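PDB 6HFZ: GDSL-like protein from Roseburia intestinalis L1-82, which removes acetyl groups from complex beta-mannans as a two-domain carbohydrate esterase, probably of the SGNH hydrolase type. Local coordinates for residues S290-K295 with L330-I335. Residues are numbered along the deposited sequence; the frame is centred on the assembly and turned at random.
Sequences SVQYRK and LELDTI
Val291 and Tyr293 pair with Asp333 and Glu331 through backbone hydrogen bonds, joining strands 288-295 and 329-336 as antiparallel neighbours in the all-beta domain beside the SGNH-type domain of this esterase. The short segments run at 148° to each other, and strand 361-370 takes the opposite edge of 288-295. Bonds run both ways in each hydrogen-bonded pair: Val291 N reaches Asp333 O at 2.9 Å, and Asp333 N returns to Val291 O at 3.0 Å.

On the face bearing Ser290, Gln292, Leu330 and Leu332, helix 84-96 packs against the sheet, bringing the two domains together. Leu332 CD2 lies 3.6 Å from Ser290 OG, while its CG and CD1 rest on Gln292 CG. The Gln292 amide is held at both ends: OE1 bonds to Ser365, and NE2, lying against Leu330 CD2, reaches Leu330 O through a water.

The other face turns to strand 316-319 of the second sheet: Val291 and Ile335 meet through their CG1 atoms, and Leu318 packs on Val291, Tyr293 and Asp333. With CG between the backbone N and the carbonyl carbon (chi1 60°), the Tyr293 ring leans toward the neighbouring strand, beside the Glu331 side chain, whose CB sits over its face, 4.0 Å from the centroid. Glu331 bends at chi2 (57°), and its OE1 forms salt bridges with Lys295 NZ and Lys329; OE2 accepts the bond of Leu332 N. These contacts would probably favour the ionised carboxylate. A water links Lys295 NZ to Asp333 OD1, and Tyr293 OH donates to Asp333 OD2 at 2.6 Å, from above the carboxylate plane.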
loop_
_atom_site.group_PDB
_atom_site.type_symbol
_atom_site.label_atom_id
_atom_site.label_comp_id
_atom_site.label_asym_id
_atom_site.label_seq_id
_atom_site.Cartn_x
_atom_site.Cartn_y
_atom_site.Cartn_z
ATOM N N SER A 290 -7.304 -5.735 12.854
ATOM C CA SER A 290 -5.979 -6.064 12.468
ATOM C C SER A 290 -4.991 -5.286 13.353
ATOM O O SER A 290 -5.337 -4.297 14.001
ATOM C CB SER A 290 -5.791 -5.863 10.982
ATOM O OG SER A 290 -5.619 -4.469 10.647
ATOM N N VAL A 291 -3.754 -5.750 13.395
ATOM C CA VAL A 291 -2.760 -5.093 14.258
ATOM C C VAL A 291 -1.461 -4.886 13.485
ATOM O O VAL A 291 -1.003 -5.772 12.746
ATOM C CB VAL A 291 -2.540 -5.935 15.521
ATOM C CG1 VAL A 291 -2.029 -7.333 15.190
ATOM C CG2 VAL A 291 -1.569 -5.278 16.488
ATOM N N GLN A 292 -0.861 -3.697 13.672
ATOM C CA GLN A 292 0.409 -3.381 13.077
ATOM C C GLN A 292 1.493 -3.314 14.159
ATOM O O GLN A 292 1.273 -2.704 15.194
ATOM C CB GLN A 292 0.357 -2.019 12.396
ATOM C CG GLN A 292 -0.396 -1.983 11.078
ATOM C CD GLN A 292 -0.180 -0.607 10.479
ATOM O OE1 GLN A 292 -0.611 0.395 11.063
ATOM N NE2 GLN A 292 0.537 -0.554 9.361
ATOM N N TYR A 293 2.669 -3.884 13.886
ATOM C CA TYR A 293 3.754 -3.940 14.859
ATOM C C TYR A 293 5.085 -4.181 14.149
ATOM O O TYR A 293 5.100 -4.654 13.009
ATOM C CB TYR A 293 3.540 -5.058 15.903
ATOM C CG TYR A 293 3.443 -6.472 15.339
ATOM C CD1 TYR A 293 2.280 -6.939 14.721
ATOM C CD2 TYR A 293 4.503 -7.362 15.445
ATOM C CE1 TYR A 293 2.179 -8.242 14.227
ATOM C CE2 TYR A 293 4.424 -8.658 14.935
ATOM C CZ TYR A 293 3.264 -9.099 14.321
ATOM O OH TYR A 293 3.164 -10.398 13.869
ATOM N N ARG A 294 6.190 -3.896 14.854
ATOM C CA ARG A 294 7.482 -4.067 14.245
ATOM C C ARG A 294 7.947 -5.524 14.339
ATOM O O ARG A 294 7.891 -6.148 15.403
ATOM C CB ARG A 294 8.531 -3.176 14.916
ATOM C CG ARG A 294 9.956 -3.372 14.397
ATOM C CD ARG A 294 10.841 -2.247 14.934
ATOM N NE ARG A 294 10.927 -2.170 16.391
ATOM C CZ ARG A 294 11.145 -1.059 17.077
ATOM N NH1 ARG A 294 11.282 0.104 16.447
ATOM N NH2 ARG A 294 11.134 -1.069 18.403
ATOM N N LYS A 295 8.503 -6.026 13.224
ATOM C CA LYS A 295 9.331 -7.201 13.200
ATOM C C LYS A 295 10.766 -6.717 12.922
ATOM O O LYS A 295 11.045 -6.109 11.884
ATOM C CB LYS A 295 8.837 -8.200 12.148
ATOM C CG LYS A 295 7.645 -9.044 12.559
ATOM C CD LYS A 295 7.286 -10.103 11.566
ATOM C CE LYS A 295 6.137 -10.953 12.054
ATOM N NZ LYS A 295 5.487 -11.712 10.956
ATOM N N LEU A 330 7.139 -3.582 8.837
ATOM C CA LEU A 330 5.896 -3.110 9.469
ATOM C C LEU A 330 4.802 -4.165 9.256
ATOM O O LEU A 330 4.040 -4.156 8.279
ATOM C CB LEU A 330 5.541 -1.750 8.879
ATOM C CG LEU A 330 4.212 -1.179 9.344
ATOM C CD1 LEU A 330 4.116 -1.177 10.864
ATOM C CD2 LEU A 330 3.949 0.190 8.779
ATOM N N GLU A 331 4.726 -5.129 10.189
ATOM C CA GLU A 331 3.847 -6.253 10.027
ATOM C C GLU A 331 2.397 -5.798 10.219
ATOM O O GLU A 331 2.101 -4.916 11.051
ATOM C CB GLU A 331 4.243 -7.383 10.971
ATOM C CG GLU A 331 3.448 -8.671 10.742
ATOM C CD GLU A 331 3.555 -9.218 9.322
ATOM O OE1 GLU A 331 4.514 -9.960 9.085
ATOM O OE2 GLU A 331 2.729 -8.842 8.427
ATOM N N LEU A 332 1.478 -6.434 9.475
ATOM C CA LEU A 332 0.035 -6.235 9.689
ATOM C C LEU A 332 -0.630 -7.608 9.676
ATOM O O LEU A 332 -0.635 -8.266 8.622
ATOM C CB LEU A 332 -0.527 -5.322 8.607
ATOM C CG LEU A 332 -1.939 -4.776 8.822
ATOM C CD1 LEU A 332 -2.176 -3.547 7.964
ATOM C CD2 LEU A 332 -3.010 -5.820 8.566
ATOM N N ASP A 333 -1.182 -8.015 10.813
ATOM C CA ASP A 333 -1.801 -9.326 10.954
ATOM C C ASP A 333 -3.292 -9.141 11.123
ATOM O O ASP A 333 -3.757 -8.329 11.982
ATOM C CB ASP A 333 -1.243 -10.127 12.129
ATOM C CG ASP A 333 0.179 -10.643 12.039
ATOM O OD1 ASP A 333 0.686 -10.842 10.921
ATOM O OD2 ASP A 333 0.749 -10.939 13.125
ATOM N N THR A 334 -4.076 -9.904 10.354
ATOM C CA THR A 334 -5.527 -9.825 10.499
ATOM C C THR A 334 -5.940 -10.764 11.633
ATOM O O THR A 334 -5.576 -11.943 11.574
ATOM C CB THR A 334 -6.284 -10.159 9.202
ATOM O OG1 THR A 334 -5.891 -9.248 8.172
ATOM C CG2 THR A 334 -7.787 -10.054 9.384
ATOM N N ILE A 335 -6.619 -10.237 12.658
ATOM C CA ILE A 335 -6.913 -11.007 13.905
ATOM C C ILE A 335 -8.355 -11.514 13.894
ATOM O O ILE A 335 -8.596 -12.657 14.314
ATOM C CB ILE A 335 -6.603 -10.173 15.168
ATOM C CG1 ILE A 335 -5.167 -9.649 15.184
ATOM C CG2 ILE A 335 -6.888 -10.968 16.422
ATOM C CD1 ILE A 335 -4.133 -10.697 14.908
HETATM O O HOH W 1 1.572 -2.572 7.574
HETATM O O HOH W 2 2.652 -12.397 11.064
#